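Long-range contacts in translation initiation factor 6 (Methanocaldococcus jannaschii, PDB 1G61), which binds the 50S ribosomal subunit and keeps it from joining the 30S subunit to form the 70S initiation complex: residues N109-N114 / D133-E138; G117-P122 / K176-V181. One frame throughout, in Å; residues are numbered along the deposited sequence.

Interaction 1 of 2, residues N109-N114 / D133-E138; sequences NLILTN and DSLNVE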
ATOM      1  N   ASN A 109      -0.435  -2.842  -7.331  1.00  6.83           N
ATOM      2  CA  ASN A 109       0.505  -3.939  -7.514  1.00  6.76           C
ATOM      3  C   ASN A 109       1.809  -3.426  -8.151  1.00  6.24           C
ATOM      4  O   ASN A 109       2.853  -4.060  -7.969  1.00  7.69           O
ATOM      5  CB  ASN A 109      -0.090  -4.996  -8.422  1.00  8.75           C
ATOM      6  CG  ASN A 109      -1.236  -5.824  -7.892  1.00  9.44           C
ATOM      7  OD1 ASN A 109      -1.793  -6.618  -8.656  1.00 15.11           O
ATOM      8  ND2 ASN A 109      -1.570  -5.639  -6.635  1.00  7.84           N
ATOM      9  N   LEU A 110       1.699  -2.338  -8.903  1.00  6.68           N
ATOM     10  CA  LEU A 110       2.818  -1.869  -9.749  1.00  6.68           C
ATOM     11  C   LEU A 110       3.645  -0.735  -9.149  1.00  6.26           C
ATOM     12  O   LEU A 110       4.675  -0.344  -9.719  1.00  7.29           O
ATOM     13  CB  LEU A 110       2.252  -1.391 -11.091  1.00  6.95           C
ATOM     14  CG  LEU A 110       1.557  -2.454 -11.923  1.00  8.25           C
ATOM     15  CD1 LEU A 110       0.796  -1.771 -13.046  1.00 11.84           C
ATOM     16  CD2 LEU A 110       2.572  -3.429 -12.486  1.00 11.74           C
ATOM     17  N   ILE A 111       3.194  -0.168  -8.026  1.00  6.72           N
ATOM     18  CA  ILE A 111       3.833   1.008  -7.432  1.00  6.38           C
ATOM     19  C   ILE A 111       3.963   0.788  -5.928  1.00  6.84           C
ATOM     20  O   ILE A 111       3.013   0.281  -5.285  1.00  8.15           O
ATOM     21  CB  ILE A 111       2.984   2.262  -7.714  1.00  7.00           C
ATOM     22  CG1 ILE A 111       2.850   2.492  -9.229  1.00  8.04           C
ATOM     23  CG2 ILE A 111       3.549   3.489  -6.990  1.00  7.79           C
ATOM     24  CD1 ILE A 111       1.824   3.568  -9.609  1.00  9.26           C
ATOM     25  N   LEU A 112       5.079   1.215  -5.388  1.00  6.62           N
ATOM     26  CA  LEU A 112       5.369   1.092  -3.965  1.00  6.35           C
ATOM     27  C   LEU A 112       5.850   2.452  -3.469  1.00  6.06           C
ATOM     28  O   LEU A 112       6.896   2.887  -3.948  1.00  8.19           O
ATOM     29  CB  LEU A 112       6.437   0.029  -3.781  1.00  8.65           C
ATOM     30  CG  LEU A 112       6.952  -0.282  -2.396  1.00  9.96           C
ATOM     31  CD1 LEU A 112       5.879  -0.995  -1.574  1.00 11.75           C
ATOM     32  CD2 LEU A 112       8.192  -1.172  -2.517  1.00 12.02           C
ATOM     33  N   THR A 113       5.145   3.111  -2.563  1.00  6.39           N
ATOM     34  CA  THR A 113       5.490   4.482  -2.189  1.00  5.86           C
ATOM     35  C   THR A 113       5.334   4.717  -0.709  1.00  6.04           C
ATOM     36  O   THR A 113       4.409   4.196  -0.072  1.00  6.97           O
ATOM     37  CB  THR A 113       4.641   5.483  -2.986  1.00  5.98           C
ATOM     38  OG1 THR A 113       5.196   6.815  -2.839  1.00  6.84           O
ATOM     39  CG2 THR A 113       3.156   5.522  -2.567  1.00  7.88           C
ATOM     40  N   ASN A 114       6.221   5.580  -0.184  1.00  6.64           N
ATOM     41  CA  ASN A 114       5.916   6.204   1.107  1.00  5.64           C
ATOM     42  C   ASN A 114       5.864   7.717   0.855  1.00  5.80           C
ATOM     43  O   ASN A 114       5.622   8.148  -0.302  1.00  6.39           O
ATOM     44  CB  ASN A 114       6.854   5.786   2.226  1.00  6.27           C
ATOM     45  CG  ASN A 114       8.299   6.170   1.997  1.00  5.52           C
ATOM     46  OD1 ASN A 114       8.617   6.907   1.051  1.00  6.21           O
ATOM     47  ND2 ASN A 114       9.190   5.685   2.879  1.00  5.95           N
ATOM     48  N   ASP A 133       4.592  13.800 -10.164  1.00 10.39           N
ATOM     49  CA  ASP A 133       3.877  15.052  -9.870  1.00 10.78           C
ATOM     50  C   ASP A 133       2.786  14.838  -8.839  1.00  9.66           C
ATOM     51  O   ASP A 133       2.546  15.784  -8.045  1.00 12.10           O
ATOM     52  CB  ASP A 133       3.322  15.643 -11.163  1.00 15.31           C
ATOM     53  CG  ASP A 133       4.434  16.231 -12.058  1.00 19.40           C
ATOM     54  OD1 ASP A 133       5.615  16.290 -11.629  1.00 26.20           O
ATOM     55  OD2 ASP A 133       4.099  16.601 -13.183  1.00 28.88           O
ATOM     56  N   SER A 134       2.134  13.676  -8.813  1.00  8.45           N
ATOM     57  CA  SER A 134       1.065  13.422  -7.883  1.00  8.06           C
ATOM     58  C   SER A 134       1.617  13.021  -6.512  1.00  6.71           C
ATOM     59  O   SER A 134       1.226  13.582  -5.494  1.00  7.83           O
ATOM     60  CB  SER A 134       0.125  12.313  -8.403  1.00  8.29           C
ATOM     61  OG  SER A 134      -0.742  11.922  -7.333  1.00  9.81           O
ATOM     62  N   LEU A 135       2.522  12.033  -6.505  1.00  7.13           N
ATOM     63  CA  LEU A 135       3.061  11.553  -5.217  1.00  7.26           C
ATOM     64  C   LEU A 135       4.063  12.542  -4.622  1.00  7.47           C
ATOM     65  O   LEU A 135       4.319  12.487  -3.410  1.00  7.13           O
ATOM     66  CB  LEU A 135       3.697  10.194  -5.394  1.00  6.52           C
ATOM     67  CG  LEU A 135       2.742   9.072  -5.830  1.00  7.10           C
ATOM     68  CD1 LEU A 135       3.531   7.763  -5.897  1.00  9.38           C
ATOM     69  CD2 LEU A 135       1.546   8.931  -4.909  1.00 10.81           C
ATOM     70  N   ASN A 136       4.661  13.423  -5.457  1.00  7.29           N
ATOM     71  CA  ASN A 136       5.543  14.471  -4.980  1.00  7.20           C
ATOM     72  C   ASN A 136       6.736  13.904  -4.252  1.00  7.49           C
ATOM     73  O   ASN A 136       7.182  14.462  -3.233  1.00 10.04           O
ATOM     74  CB  ASN A 136       4.793  15.495  -4.091  1.00  8.12           C
ATOM     75  CG  ASN A 136       5.604  16.745  -3.807  1.00  9.12           C
ATOM     76  OD1 ASN A 136       5.531  17.306  -2.692  1.00 14.02           O
ATOM     77  ND2 ASN A 136       6.310  17.184  -4.805  1.00 13.00           N
ATOM     78  N   VAL A 137       7.308  12.818  -4.765  1.00  6.98           N
ATOM     79  CA  VAL A 137       8.512  12.204  -4.236  1.00  8.36           C
ATOM     80  C   VAL A 137       9.410  11.748  -5.399  1.00  8.10           C
ATOM     81  O   VAL A 137       8.965  11.669  -6.542  1.00  8.52           O
ATOM     82  CB  VAL A 137       8.231  10.990  -3.347  1.00  8.64           C
ATOM     83  CG1 VAL A 137       7.448  11.356  -2.080  1.00  9.38           C
ATOM     84  CG2 VAL A 137       7.465   9.921  -4.132  1.00  9.60           C
ATOM     85  N   GLU A 138      10.648  11.449  -5.044  1.00  8.67           N
ATOM     86  CA  GLU A 138      11.534  10.821  -6.010  1.00  9.04           C
ATOM     87  C   GLU A 138      10.924   9.521  -6.484  1.00  7.44           C
ATOM     88  O   GLU A 138      10.532   8.712  -5.601  1.00  8.61           O
ATOM     89  CB  GLU A 138      12.876  10.542  -5.309  1.00 10.89           C
ATOM     90  CG  GLU A 138      13.805   9.723  -6.244  1.00 16.03           C
ATOM     91  CD  GLU A 138      15.007   9.142  -5.565  1.00 16.52           C
ATOM     92  OE1 GLU A 138      15.232   9.324  -4.342  1.00 16.72           O
ATOM     93  OE2 GLU A 138      15.855   8.500  -6.233  1.00 18.90           O
TER
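Thr113 and Leu135 meet tip to tip, and this is the tight part of the contact. The methyl CD1 of Leu135 lies 3.6 Å from Thr113 OG1 and 3.9 Å from Thr113 CB, with Thr113 CG2 hardly farther, so one methyl is set against the whole branched end of the threonine. The leucine gets there because its CG stands anti to its carbonyl carbon (chi1 -63°), which aims the branch from the last turn of helix 128-135 at strand 111-113. Ile111 CG2 touches the same methyl more lightly, at 4.4 Å from Leu135 CD1, and Leu71 and Ala118 add to the apolar surroundings. Ala118 belongs to strand 117-120, the hairpin partner of 111-113; from there the chain runs through helix 128-135 into strand 138-141, parallel to 117-120, a beta-alpha-beta crossover whose helix end packs back on the hairpin. Toward solvent the fit slackens. Val137 and Thr113 are both partly exposed, and Val137 CG2 comes no nearer than 4.1 Å to Thr113 OG1; the two side chains cross obliquely. Val137 CG1 stands equally far from the backbone O of Asn114. No hydrogen bond joins the two segments directly, but Asn66 ND2 bonds to both Asn114 O and Leu135 O and so bridges them. Thr113 OG1 has two carbonyls within bonding reach, Asn114 O at 2.9 Å and Gly117 O, for its single proton. Asn114 OD1 accepts from Lys116 N and Gly117 N in the hairpin bend.

Interaction 2 of 2, residues G117-P122 / K176-V181; sequences GALISP and KSLFKV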
ATOM      1  N   GLY A 117       9.674   8.485  -1.154  1.00  7.22           N
ATOM      2  CA  GLY A 117      10.207   7.876  -2.403  1.00  7.02           C
ATOM      3  C   GLY A 117       9.196   6.835  -2.898  1.00  6.19           C
ATOM      4  O   GLY A 117       8.356   6.344  -2.131  1.00  7.16           O
ATOM      5  N   ALA A 118       9.350   6.535  -4.174  1.00  6.86           N
ATOM      6  CA  ALA A 118       8.475   5.535  -4.813  1.00  6.80           C
ATOM      7  C   ALA A 118       9.256   4.733  -5.823  1.00  6.64           C
ATOM      8  O   ALA A 118      10.149   5.257  -6.521  1.00  7.38           O
ATOM      9  CB  ALA A 118       7.287   6.266  -5.484  1.00  8.12           C
ATOM     10  N   LEU A 119       8.879   3.448  -5.905  1.00  6.44           N
ATOM     11  CA  LEU A 119       9.406   2.528  -6.902  1.00  5.96           C
ATOM     12  C   LEU A 119       8.231   2.123  -7.809  1.00  5.83           C
ATOM     13  O   LEU A 119       7.131   1.840  -7.332  1.00  6.72           O
ATOM     14  CB  LEU A 119       9.999   1.289  -6.232  1.00  7.07           C
ATOM     15  CG  LEU A 119      10.757   0.321  -7.133  1.00  7.76           C
ATOM     16  CD1 LEU A 119      12.066   0.944  -7.648  1.00  9.22           C
ATOM     17  CD2 LEU A 119      11.065  -0.972  -6.372  1.00  8.48           C
ATOM     18  N   ILE A 120       8.461   2.073  -9.134  1.00  7.27           N
ATOM     19  CA  ILE A 120       7.391   1.721 -10.065  1.00  6.42           C
ATOM     20  C   ILE A 120       7.910   0.663 -11.023  1.00  6.53           C
ATOM     21  O   ILE A 120       9.080   0.650 -11.452  1.00  7.58           O
ATOM     22  CB  ILE A 120       6.858   2.951 -10.850  1.00  6.55           C
ATOM     23  CG1 ILE A 120       7.858   3.479 -11.895  1.00  8.05           C
ATOM     24  CG2 ILE A 120       6.392   4.035  -9.894  1.00  7.71           C
ATOM     25  CD1 ILE A 120       7.310   4.590 -12.779  1.00  8.33           C
ATOM     26  N   SER A 121       6.959  -0.213 -11.403  1.00  7.40           N
ATOM     27  CA  SER A 121       7.254  -1.220 -12.422  1.00  8.02           C
ATOM     28  C   SER A 121       7.747  -0.574 -13.700  1.00  7.10           C
ATOM     29  O   SER A 121       7.229   0.475 -14.126  1.00  8.28           O
ATOM     30  CB  SER A 121       5.947  -1.973 -12.750  1.00  8.53           C
ATOM     31  OG  SER A 121       6.150  -2.778 -13.902  1.00 10.59           O
ATOM     32  N   PRO A 122       8.705  -1.209 -14.396  1.00  8.06           N
ATOM     33  CA  PRO A 122       9.087  -0.714 -15.720  1.00  9.85           C
ATOM     34  C   PRO A 122       7.888  -0.614 -16.655  1.00  9.08           C
ATOM     35  O   PRO A 122       7.921   0.228 -17.582  1.00 10.09           O
ATOM     36  CB  PRO A 122      10.051  -1.818 -16.239  1.00 10.24           C
ATOM     37  CG  PRO A 122      10.636  -2.393 -14.974  1.00 10.56           C
ATOM     38  CD  PRO A 122       9.462  -2.410 -14.020  1.00 10.25           C
ATOM     39  N   LYS A 176      16.356   0.883   0.891  1.00  9.56           N
ATOM     40  CA  LYS A 176      16.499   1.658   2.132  1.00 10.07           C
ATOM     41  C   LYS A 176      16.808   3.094   1.794  1.00 10.08           C
ATOM     42  O   LYS A 176      16.283   4.028   2.414  1.00 11.76           O
ATOM     43  CB  LYS A 176      17.563   0.982   2.999  1.00 12.89           C
ATOM     44  CG  LYS A 176      17.666   1.587   4.374  1.00 17.61           C
ATOM     45  CD  LYS A 176      18.744   0.808   5.138  1.00 17.09           C
ATOM     46  CE  LYS A 176      18.707   1.273   6.584  1.00 22.44           C
ATOM     47  NZ  LYS A 176      20.014   0.938   7.204  1.00 25.79           N
ATOM     48  N   SER A 177      17.675   3.309   0.804  1.00 10.29           N
ATOM     49  CA  SER A 177      18.069   4.644   0.373  1.00  9.83           C
ATOM     50  C   SER A 177      16.915   5.346  -0.313  1.00 11.21           C
ATOM     51  O   SER A 177      16.603   6.519  -0.052  1.00 11.87           O
ATOM     52  CB  SER A 177      19.304   4.509  -0.552  1.00 14.37           C
ATOM     53  OG  SER A 177      19.614   5.761  -1.104  1.00 21.23           O
ATOM     54  N   LEU A 178      16.194   4.657  -1.229  1.00  8.03           N
ATOM     55  CA  LEU A 178      15.095   5.247  -1.985  1.00  8.03           C
ATOM     56  C   LEU A 178      13.973   5.727  -1.072  1.00  7.44           C
ATOM     57  O   LEU A 178      13.398   6.790  -1.246  1.00  8.86           O
ATOM     58  CB  LEU A 178      14.524   4.235  -3.001  1.00  8.02           C
ATOM     59  CG  LEU A 178      13.297   4.663  -3.788  1.00  7.82           C
ATOM     60  CD1 LEU A 178      13.554   5.927  -4.595  1.00 11.74           C
ATOM     61  CD2 LEU A 178      12.858   3.495  -4.676  1.00 10.57           C
ATOM     62  N   PHE A 179      13.655   4.925  -0.047  1.00  7.57           N
ATOM     63  CA  PHE A 179      12.524   5.197   0.812  1.00  7.34           C
ATOM     64  C   PHE A 179      12.948   5.962   2.065  1.00  6.94           C
ATOM     65  O   PHE A 179      12.061   6.394   2.838  1.00  7.75           O
ATOM     66  CB  PHE A 179      11.849   3.853   1.184  1.00  7.62           C
ATOM     67  CG  PHE A 179      11.166   3.221  -0.004  1.00  6.99           C
ATOM     68  CD1 PHE A 179      11.494   1.930  -0.399  1.00  9.53           C
ATOM     69  CD2 PHE A 179      10.182   3.927  -0.710  1.00  8.11           C
ATOM     70  CE1 PHE A 179      10.834   1.342  -1.483  1.00 10.73           C
ATOM     71  CE2 PHE A 179       9.529   3.339  -1.780  1.00  7.48           C
ATOM     72  CZ  PHE A 179       9.873   2.067  -2.164  1.00  9.69           C
ATOM     73  N   LYS A 180      14.258   6.163   2.258  1.00  8.34           N
ATOM     74  CA  LYS A 180      14.806   6.938   3.379  1.00  8.67           C
ATOM     75  C   LYS A 180      14.289   6.409   4.701  1.00  7.55           C
ATOM     76  O   LYS A 180      13.828   7.152   5.573  1.00  9.33           O
ATOM     77  CB  LYS A 180      14.486   8.414   3.222  1.00  9.00           C
ATOM     78  CG  LYS A 180      15.154   9.135   2.094  1.00 14.40           C
ATOM     79  CD  LYS A 180      16.644   8.907   2.226  1.00 29.13           C
ATOM     80  CE  LYS A 180      17.457   9.401   1.045  1.00 32.20           C
ATOM     81  NZ  LYS A 180      18.571   8.419   0.838  1.00 26.61           N
ATOM     82  N   VAL A 181      14.388   5.080   4.873  1.00 10.02           N
ATOM     83  CA  VAL A 181      13.929   4.416   6.105  1.00  9.39           C
ATOM     84  C   VAL A 181      15.109   3.883   6.914  1.00 11.41           C
ATOM     85  O   VAL A 181      16.150   3.521   6.360  1.00 15.60           O
ATOM     86  CB  VAL A 181      12.944   3.268   5.828  1.00  9.66           C
ATOM     87  CG1 VAL A 181      11.653   3.882   5.300  1.00 11.42           C
ATOM     88  CG2 VAL A 181      13.471   2.255   4.824  1.00  9.95           C
TER
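Leu178 holds its CG opposite the backbone N (chi1 175°) and reaches out over strand 117-120, while Phe179, whose CG stands anti to the carbonyl carbon (chi1 -69°), swings its ring edge onto the carbonyl of Gly117. Both residues sit in the last turn of helix 169-179, which a Schellman motif closes with Lys180 as the C-prime residue. Gly117 O lies in the plane of the phenyl ring, 3.2 Å from Phe179 CE2 and 3.3 Å from Phe179 CD2, an approach consistent with weak attraction between the carbonyl and the C-H rim. Gly117, with no side chain, lets the strand come close to the helix end: its CA makes a CA-H...O contact with Leu178 O at 3.6 Å, nearly straight at 163°. Leu178 CD2 lies over one face of the Phe179 ring, offset toward its rim, and meets Ala118 O at 3.7 Å. Were Phe179 an alanine, a gap would probably open beside Leu119 and Leu112, and the Gly117 carbonyl would lose its ring-edge neighbour. Leu119 and Leu178 cross at about a right angle, Leu119 CB lying 3.9 Å from Leu178 CD2 and 4.1 Å from Phe179 CZ.

How the interactions relate
The same hairpin, strands 111-113 and 117-120, serves both contacts, and the two helix ends pack on opposite faces of it: Thr113 points its beta carbon toward 133-138, while the Leu119 side chain, across the hairpin from that of Ala118, meets Leu178 and Phe179. Interaction 1 lies nearer the centre of the chain, yet two of its touching residues are partly exposed and it buries 148 Å², against 235 Å² for interaction 2, where all five are buried. Methyl packing, centred on a threonine hydroxyl, dominates the first; the second adds an aromatic ring whose edge meets a backbone carbonyl. The backbone links them through Leu112 O, 2.8 Å from Leu119 N, and Asn114 ND2 bonds to Phe179 O.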